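Local coordinates for protein Fc fragment of IgE receptor II (Bos taurus, PDB 6PWS) that binds mannose-type sugars through a calcium-dependent C-type lectin domain and probably acts as a low-affinity IgE receptor, at residues 67-72 / 104-109; 41-46 / 79-84; 19-24 / 54-59. All coordinates share one frame; numbering follows the deposited sequence.

Contact 1 of 3, residues 67-72 / 104-109. With CA (calcium ion), chain C.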
# COMPACT_ATOMS: atom_id res chain seq x y z
N ILE A 67 2.25 0.41 -1.36
CA ILE A 67 0.82 0.41 -1.06
C ILE A 67 0.04 0.74 -2.35
O ILE A 67 0.59 1.07 -3.39
CB ILE A 67 0.45 1.36 0.11
CG1 ILE A 67 0.67 2.84 -0.25
CG2 ILE A 67 1.23 0.97 1.36
CD1 ILE A 67 0.11 3.80 0.80
N GLY A 68 -1.29 0.62 -2.25
CA GLY A 68 -2.17 0.73 -3.39
C GLY A 68 -2.64 2.14 -3.70
O GLY A 68 -3.85 2.39 -3.82
N LEU A 69 -1.70 3.06 -3.89
CA LEU A 69 -1.98 4.48 -4.09
C LEU A 69 -1.03 4.99 -5.16
O LEU A 69 0.17 4.70 -5.11
CB LEU A 69 -1.80 5.23 -2.75
CG LEU A 69 -2.24 6.69 -2.72
CD1 LEU A 69 -3.74 6.84 -2.95
CD2 LEU A 69 -1.84 7.30 -1.37
N ARG A 70 -1.56 5.73 -6.14
CA ARG A 70 -0.75 6.18 -7.27
C ARG A 70 -1.40 7.41 -7.90
O ARG A 70 -2.61 7.60 -7.79
CB ARG A 70 -0.58 5.07 -8.32
CG ARG A 70 -1.77 4.79 -9.24
CD ARG A 70 -3.02 4.20 -8.56
NE ARG A 70 -4.06 3.93 -9.56
CZ ARG A 70 -5.26 3.39 -9.32
NH1 ARG A 70 -5.60 3.05 -8.08
NH2 ARG A 70 -6.12 3.21 -10.32
N ASP A 71 -0.58 8.23 -8.58
CA ASP A 71 -1.06 9.35 -9.39
C ASP A 71 -0.56 9.25 -10.83
O ASP A 71 -0.31 10.26 -11.49
CB ASP A 71 -0.77 10.73 -8.80
CG ASP A 71 0.70 11.15 -8.85
OD1 ASP A 71 1.60 10.30 -8.90
OD2 ASP A 71 0.95 12.38 -8.80
N LEU A 72 -0.44 8.03 -11.34
CA LEU A 72 -0.01 7.80 -12.71
C LEU A 72 -0.91 8.48 -13.75
O LEU A 72 -0.40 9.01 -14.75
CB LEU A 72 0.05 6.30 -12.99
CG LEU A 72 1.29 5.60 -12.43
CD1 LEU A 72 1.07 4.10 -12.28
CD2 LEU A 72 2.49 5.89 -13.33
N ASN A 104 5.27 8.57 -9.01
CA ASN A 104 3.84 8.39 -9.22
C ASN A 104 3.24 7.19 -8.50
O ASN A 104 2.05 6.92 -8.67
CB ASN A 104 3.52 8.38 -10.71
CG ASN A 104 4.15 9.57 -11.42
OD1 ASN A 104 4.12 10.70 -10.93
ND2 ASN A 104 4.74 9.32 -12.57
N CYS A 105 4.03 6.51 -7.67
CA CYS A 105 3.60 5.32 -6.94
C CYS A 105 3.95 5.51 -5.47
O CYS A 105 5.05 5.96 -5.16
CB CYS A 105 4.31 4.09 -7.49
SG CYS A 105 3.81 3.68 -9.20
N VAL A 106 3.05 5.15 -4.56
CA VAL A 106 3.26 5.45 -3.15
C VAL A 106 3.72 4.22 -2.38
O VAL A 106 3.23 3.10 -2.57
CB VAL A 106 1.99 6.07 -2.52
CG1 VAL A 106 2.22 6.44 -1.06
CG2 VAL A 106 1.57 7.30 -3.31
N MET A 107 4.67 4.46 -1.48
CA MET A 107 5.22 3.48 -0.56
C MET A 107 5.07 3.97 0.87
O MET A 107 4.94 5.17 1.13
CB MET A 107 6.72 3.26 -0.83
CG MET A 107 7.58 4.49 -0.51
SD MET A 107 9.33 4.34 -0.92
CE MET A 107 9.85 3.12 0.29
N MET A 108 5.10 3.02 1.80
CA MET A 108 5.37 3.31 3.20
C MET A 108 6.88 3.25 3.42
O MET A 108 7.55 2.29 2.99
CB MET A 108 4.73 2.30 4.15
CG MET A 108 3.25 2.49 4.36
SD MET A 108 2.57 1.40 5.65
CE MET A 108 2.61 -0.20 4.82
N LEU A 109 7.42 4.26 4.09
CA LEU A 109 8.76 4.20 4.65
C LEU A 109 8.78 3.15 5.78
O LEU A 109 7.75 2.59 6.15
CB LEU A 109 9.17 5.57 5.16
CG LEU A 109 9.15 6.69 4.12
CD1 LEU A 109 9.44 8.02 4.80
CD2 LEU A 109 10.16 6.43 3.00
CA CA C . 3.39 12.16 -9.10
O HOH W 1 3.44 12.88 -6.85

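Contact 2 of 3, residues 41-46 / 79-84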
# COMPACT_ATOMS: atom_id res chain seq x y z
N HIS A 41 -5.26 -12.97 -5.26
CA HIS A 41 -6.68 -12.58 -5.24
C HIS A 41 -6.96 -11.46 -4.25
O HIS A 41 -8.02 -11.39 -3.62
CB HIS A 41 -7.63 -13.76 -5.07
CG HIS A 41 -7.81 -14.54 -6.34
ND1 HIS A 41 -7.65 -15.90 -6.38
CD2 HIS A 41 -8.11 -14.15 -7.60
CE1 HIS A 41 -7.85 -16.33 -7.62
NE2 HIS A 41 -8.12 -15.29 -8.38
N GLY A 42 -6.02 -10.52 -4.18
CA GLY A 42 -6.22 -9.26 -3.49
C GLY A 42 -5.75 -8.10 -4.35
O GLY A 42 -5.54 -8.25 -5.56
N ARG A 43 -5.58 -6.93 -3.72
CA ARG A 43 -5.04 -5.76 -4.39
C ARG A 43 -4.07 -5.09 -3.42
O ARG A 43 -4.17 -5.25 -2.21
CB ARG A 43 -6.12 -4.74 -4.77
CG ARG A 43 -7.20 -5.24 -5.73
CD ARG A 43 -7.91 -4.06 -6.36
NE ARG A 43 -9.05 -4.42 -7.20
CZ ARG A 43 -10.30 -4.55 -6.78
NH1 ARG A 43 -10.61 -4.35 -5.50
NH2 ARG A 43 -11.25 -4.88 -7.64
N LEU A 44 -3.15 -4.29 -3.95
CA LEU A 44 -2.31 -3.46 -3.08
C LEU A 44 -3.21 -2.67 -2.13
O LEU A 44 -4.28 -2.18 -2.51
CB LEU A 44 -1.44 -2.53 -3.92
CG LEU A 44 -0.21 -3.17 -4.57
CD1 LEU A 44 0.36 -2.24 -5.64
CD2 LEU A 44 0.85 -3.48 -3.52
N VAL A 45 -2.73 -2.54 -0.89
CA VAL A 45 -3.56 -2.09 0.23
C VAL A 45 -4.06 -0.66 0.06
O VAL A 45 -3.33 0.24 -0.38
CB VAL A 45 -2.79 -2.26 1.56
CG1 VAL A 45 -1.55 -1.36 1.62
CG2 VAL A 45 -3.67 -2.03 2.78
N SER A 46 -5.31 -0.45 0.50
CA SER A 46 -5.91 0.87 0.58
C SER A 46 -6.20 1.21 2.04
O SER A 46 -6.65 0.35 2.80
CB SER A 46 -7.23 0.90 -0.21
OG SER A 46 -7.06 0.54 -1.57
N ILE A 79 -5.25 7.93 -6.53
CA ILE A 79 -6.35 6.97 -6.62
C ILE A 79 -5.96 5.75 -5.80
O ILE A 79 -4.85 5.22 -5.95
CB ILE A 79 -6.62 6.53 -8.08
CG1 ILE A 79 -6.80 7.74 -9.01
CG2 ILE A 79 -7.84 5.62 -8.15
CD1 ILE A 79 -6.99 7.35 -10.47
N TRP A 80 -6.88 5.28 -4.95
CA TRP A 80 -6.70 4.04 -4.22
C TRP A 80 -7.09 2.83 -5.07
O TRP A 80 -8.01 2.88 -5.90
CB TRP A 80 -7.61 4.01 -2.98
CG TRP A 80 -7.16 4.86 -1.84
CD1 TRP A 80 -7.78 5.97 -1.33
CD2 TRP A 80 -5.99 4.65 -1.03
NE1 TRP A 80 -7.06 6.47 -0.28
CE2 TRP A 80 -5.96 5.68 -0.07
CE3 TRP A 80 -4.96 3.70 -1.05
CZ2 TRP A 80 -4.92 5.79 0.86
CZ3 TRP A 80 -3.93 3.81 -0.12
CH2 TRP A 80 -3.92 4.84 0.82
N MET A 81 -6.45 1.69 -4.78
CA MET A 81 -6.84 0.41 -5.37
C MET A 81 -8.32 0.08 -5.11
O MET A 81 -8.96 -0.53 -5.96
CB MET A 81 -5.94 -0.71 -4.85
CG MET A 81 -4.98 -1.30 -5.86
SD MET A 81 -3.81 -0.12 -6.52
CE MET A 81 -3.18 -1.12 -7.88
N ASP A 82 -8.85 0.45 -3.95
CA ASP A 82 -10.25 0.16 -3.64
C ASP A 82 -11.22 1.21 -4.17
O ASP A 82 -12.44 1.08 -3.98
CB ASP A 82 -10.46 -0.11 -2.14
CG ASP A 82 -10.32 1.12 -1.25
OD1 ASP A 82 -10.07 2.24 -1.75
OD2 ASP A 82 -10.44 0.94 -0.01
N ASN A 83 -10.70 2.23 -4.86
CA ASN A 83 -11.50 3.30 -5.47
C ASN A 83 -12.30 4.12 -4.46
O ASN A 83 -13.19 4.88 -4.87
CB ASN A 83 -12.40 2.80 -6.61
CG ASN A 83 -11.63 2.44 -7.88
OD1 ASN A 83 -10.69 3.13 -8.26
ND2 ASN A 83 -12.06 1.42 -8.55
N GLN A 84 -11.98 4.05 -3.18
CA GLN A 84 -12.67 4.83 -2.16
C GLN A 84 -12.02 6.20 -2.00
O GLN A 84 -10.94 6.47 -2.54
CB GLN A 84 -12.67 4.05 -0.85
CG GLN A 84 -13.56 2.84 -0.86
CD GLN A 84 -13.46 2.07 0.44
OE1 GLN A 84 -13.05 2.60 1.48
NE2 GLN A 84 -13.83 0.80 0.39

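Contact 3 of 3, residues 19-24 / 54-59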
# COMPACT_ATOMS: atom_id res chain seq x y z
N LYS A 19 -11.04 -6.65 7.32
CA LYS A 19 -10.18 -6.85 6.17
C LYS A 19 -9.09 -7.87 6.51
O LYS A 19 -8.85 -8.20 7.67
CB LYS A 19 -9.57 -5.51 5.70
CG LYS A 19 -10.61 -4.60 5.05
CD LYS A 19 -10.07 -3.21 4.71
CE LYS A 19 -8.93 -3.26 3.70
NZ LYS A 19 -8.50 -1.90 3.28
N CYS A 20 -8.46 -8.35 5.45
CA CYS A 20 -7.34 -9.28 5.51
C CYS A 20 -6.16 -8.65 4.79
O CYS A 20 -6.34 -8.01 3.75
CB CYS A 20 -7.71 -10.58 4.80
SG CYS A 20 -9.15 -11.40 5.50
N TYR A 21 -4.96 -8.89 5.32
CA TYR A 21 -3.75 -8.23 4.84
C TYR A 21 -2.67 -9.25 4.57
O TYR A 21 -2.48 -10.21 5.33
CB TYR A 21 -3.27 -7.18 5.86
CG TYR A 21 -4.32 -6.12 6.14
CD1 TYR A 21 -5.32 -6.33 7.07
CD2 TYR A 21 -4.31 -4.91 5.45
CE1 TYR A 21 -6.30 -5.37 7.31
CE2 TYR A 21 -5.28 -3.93 5.69
CZ TYR A 21 -6.26 -4.17 6.63
OH TYR A 21 -7.23 -3.23 6.92
N TYR A 22 -1.92 -9.01 3.49
CA TYR A 22 -0.83 -9.87 3.07
C TYR A 22 0.45 -9.04 3.09
O TYR A 22 0.54 -8.03 2.38
CB TYR A 22 -1.07 -10.41 1.67
CG TYR A 22 -0.13 -11.53 1.30
CD1 TYR A 22 1.07 -11.30 0.63
CD2 TYR A 22 -0.43 -12.83 1.66
CE1 TYR A 22 1.92 -12.36 0.32
CE2 TYR A 22 0.40 -13.88 1.34
CZ TYR A 22 1.57 -13.64 0.68
OH TYR A 22 2.38 -14.72 0.39
N PHE A 23 1.42 -9.45 3.89
CA PHE A 23 2.70 -8.75 4.01
C PHE A 23 3.69 -9.43 3.08
O PHE A 23 4.43 -10.34 3.47
CB PHE A 23 3.17 -8.69 5.46
CG PHE A 23 2.25 -7.87 6.33
CD1 PHE A 23 2.46 -6.51 6.45
CD2 PHE A 23 1.16 -8.45 6.96
CE1 PHE A 23 1.60 -5.73 7.21
CE2 PHE A 23 0.31 -7.67 7.72
CZ PHE A 23 0.52 -6.31 7.84
N GLY A 24 3.67 -9.00 1.81
CA GLY A 24 4.52 -9.59 0.81
C GLY A 24 5.97 -9.18 0.96
O GLY A 24 6.28 -8.06 1.39
N ASP A 54 -2.37 2.36 11.85
CA ASP A 54 -1.60 1.89 13.01
C ASP A 54 -1.29 0.40 12.88
O ASP A 54 -0.17 -0.04 13.16
CB ASP A 54 -2.40 2.19 14.28
CG ASP A 54 -1.83 1.54 15.53
OD1 ASP A 54 -0.77 2.00 16.00
OD2 ASP A 54 -2.45 0.59 16.07
N PHE A 55 -2.28 -0.39 12.45
CA PHE A 55 -2.06 -1.82 12.23
C PHE A 55 -0.89 -2.03 11.27
O PHE A 55 -0.02 -2.88 11.49
CB PHE A 55 -3.36 -2.44 11.69
CG PHE A 55 -3.20 -3.84 11.16
CD1 PHE A 55 -3.00 -4.05 9.80
CD2 PHE A 55 -3.24 -4.96 11.99
CE1 PHE A 55 -2.85 -5.33 9.29
CE2 PHE A 55 -3.09 -6.24 11.48
CZ PHE A 55 -2.89 -6.42 10.13
N LEU A 56 -0.88 -1.27 10.17
CA LEU A 56 0.16 -1.39 9.14
C LEU A 56 1.51 -0.86 9.62
O LEU A 56 2.54 -1.51 9.41
CB LEU A 56 -0.29 -0.67 7.87
CG LEU A 56 -1.53 -1.28 7.20
CD1 LEU A 56 -2.03 -0.36 6.11
CD2 LEU A 56 -1.24 -2.67 6.65
N THR A 57 1.53 0.32 10.24
CA THR A 57 2.77 0.90 10.73
C THR A 57 3.50 -0.06 11.64
O THR A 57 4.72 -0.25 11.53
CB THR A 57 2.45 2.20 11.48
OG1 THR A 57 2.04 3.17 10.52
CG2 THR A 57 3.64 2.71 12.29
N LYS A 58 2.77 -0.69 12.55
CA LYS A 58 3.41 -1.56 13.53
C LYS A 58 4.05 -2.78 12.88
O LYS A 58 4.98 -3.35 13.46
CB LYS A 58 2.39 -1.96 14.60
CG LYS A 58 2.01 -0.78 15.48
CD LYS A 58 1.06 -1.15 16.61
CE LYS A 58 -0.18 -1.85 16.09
NZ LYS A 58 -1.30 -1.83 17.10
N ARG A 59 3.57 -3.19 11.70
CA ARG A 59 3.95 -4.42 11.02
C ARG A 59 4.76 -4.19 9.75
O ARG A 59 5.11 -5.16 9.05
CB ARG A 59 2.67 -5.20 10.70
CG ARG A 59 1.99 -5.72 11.96
CD ARG A 59 0.59 -6.20 11.69
NE ARG A 59 -0.06 -6.77 12.86
CZ ARG A 59 -0.62 -6.06 13.84
NH1 ARG A 59 -0.60 -4.73 13.82
NH2 ARG A 59 -1.19 -6.70 14.85

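Contact 1 of 3, residues 67-72 / 104-109
D71 and N104 meet at a shared calcium ion, the strongest link between 67-72 and 104-109. The D71 carboxylate grips the metal with both oxygens, OD1 at 2.6 Å and OD2 at 2.5 Å. Its CG lies between backbone N and carbonyl carbon (chi1 72°), which swings the group toward the ion, and the backbone N of G76 also bonds OD2. The N104 amide reaches the same calcium, its plane turned 59° from the carboxylate; water, E75, D98 and E103 complete the shell. Three backbone bonds then join the antiparallel chains: D71 N to N104 O (2.9 Å), V106 N to L69 O (3.0 Å) and I67 N to V106 O (3.1 Å), the last nearly straight at 172°. Farther out, L69 and V106 lie side by side, with CB atoms 3.9 Å apart. CG2 of I67 touches CE of M108, the two side chains crossing at about a right angle. At the other end, L72 CD1 reaches C105 SG, 4.1 Å away and disulfide-linked to C119. G68 centres an inverse gamma turn within W66-I67-G68-L69, the WIGL motif of C-type lectin domains, and the calcium occupies their auxiliary site, next to the one that holds the sugar.

Contact 2 of 3, residues 41-46 / 79-84
W80 lays one face of its indole against S46, whose CA comes within 3.4 Å of CE3 of W80, near the rim of the ring. H48 and W114 bring their rings to the same indole at steep angles. Next in sequence, M81 points its CB at the carbonyl of L44, with CB to O only 3.2 Å. Its first torsion, off a staggered value (chi1 -110°), brings CG to 3.8 Å from R43 CB, and the two side chains cross obliquely. Mid-way, the contact joins two parts of the C-type lectin fold: 43-44 pairs with the long strand 123-131, while G68 of the WIGL motif bridges the two segments, donating to V45 O and accepting from M81 N. The backbone N of D82 is held by the S46 hydroxyl, N to OG 3.0 Å, a bond bent to 140°. The D82 carboxylate leans over S46 as well, OD2 lying 3.2 Å from its CB. N83 closes a type I turn from W80, donating to the W80 carbonyl. At Q84 the backbone N approaches D82 OD1 from above the carboxylate plane, 3.0 Å away, forming an Asx turn, and H48 NE2 supplies that oxygen with a second bond.

Contact 3 of 3, residues 19-24 / 54-59
Y21 and F55 form the tight part of the contact between strand 19-24 and helix 54-59. CE1 of F55 sits over one face of the Y21 ring, toward its rim, and comes within 3.5 Å of CD1 of Y21. The rings meet obliquely, their planes 46° apart. F55 reaches this far because its CG stands opposite the backbone N (chi1 168°). L56 adds its CD2 branch 4.0 Å from CD2 of Y21, crossing it at about a right angle. Behind these residues F16 stacks on F55, and E52 accepts a bond from the Y21 hydroxyl, satisfying the polar end of an otherwise apolar group. Toward solvent the fit relaxes. F23 presents its ring edge to F55, CZ of F23 to CE1 of F55 being 3.8 Å, and CE1 of F23 lies 3.7 Å from CB of exposed R59. R59 then turns away: its extended chain lays CD over one face of the F55 ring, toward the rim, while F55 CD2 lies over a face of the guanidinium, and NH1 of R59 donates to the F55 carbonyl oxygen at 3.0 Å, in the carbonyl plane and on a lone pair. With strand and helix axes 11.2 Å apart and 24° from parallel, this is the packing of the second helix of a C-type lectin domain on its terminal sheet, where the hairpin 14-16/19-25 and the C9-C20 disulfide mark the long form.

How the contacts relate
The three contacts grade from metal chemistry to apolar packing. Contact 1 is largely buried, yet one end opens on the calcium region, so carboxylate and amide ligands work there beside strand bonds. Contact 2 is only partly buried and relies on turns, a serine hydroxyl and an indole face. Contact 3 is buried chiefly through aromatic and aliphatic groups, with the R59 side chain at its exposed edge. Contacts 1 and 2 share the two-stranded sheet of 69-70 and 79-80 and touch through G68. V45 carries contact 2 on to contact 3, packing against Y21 and L56, while M108 of contact 1 meets L56 directly.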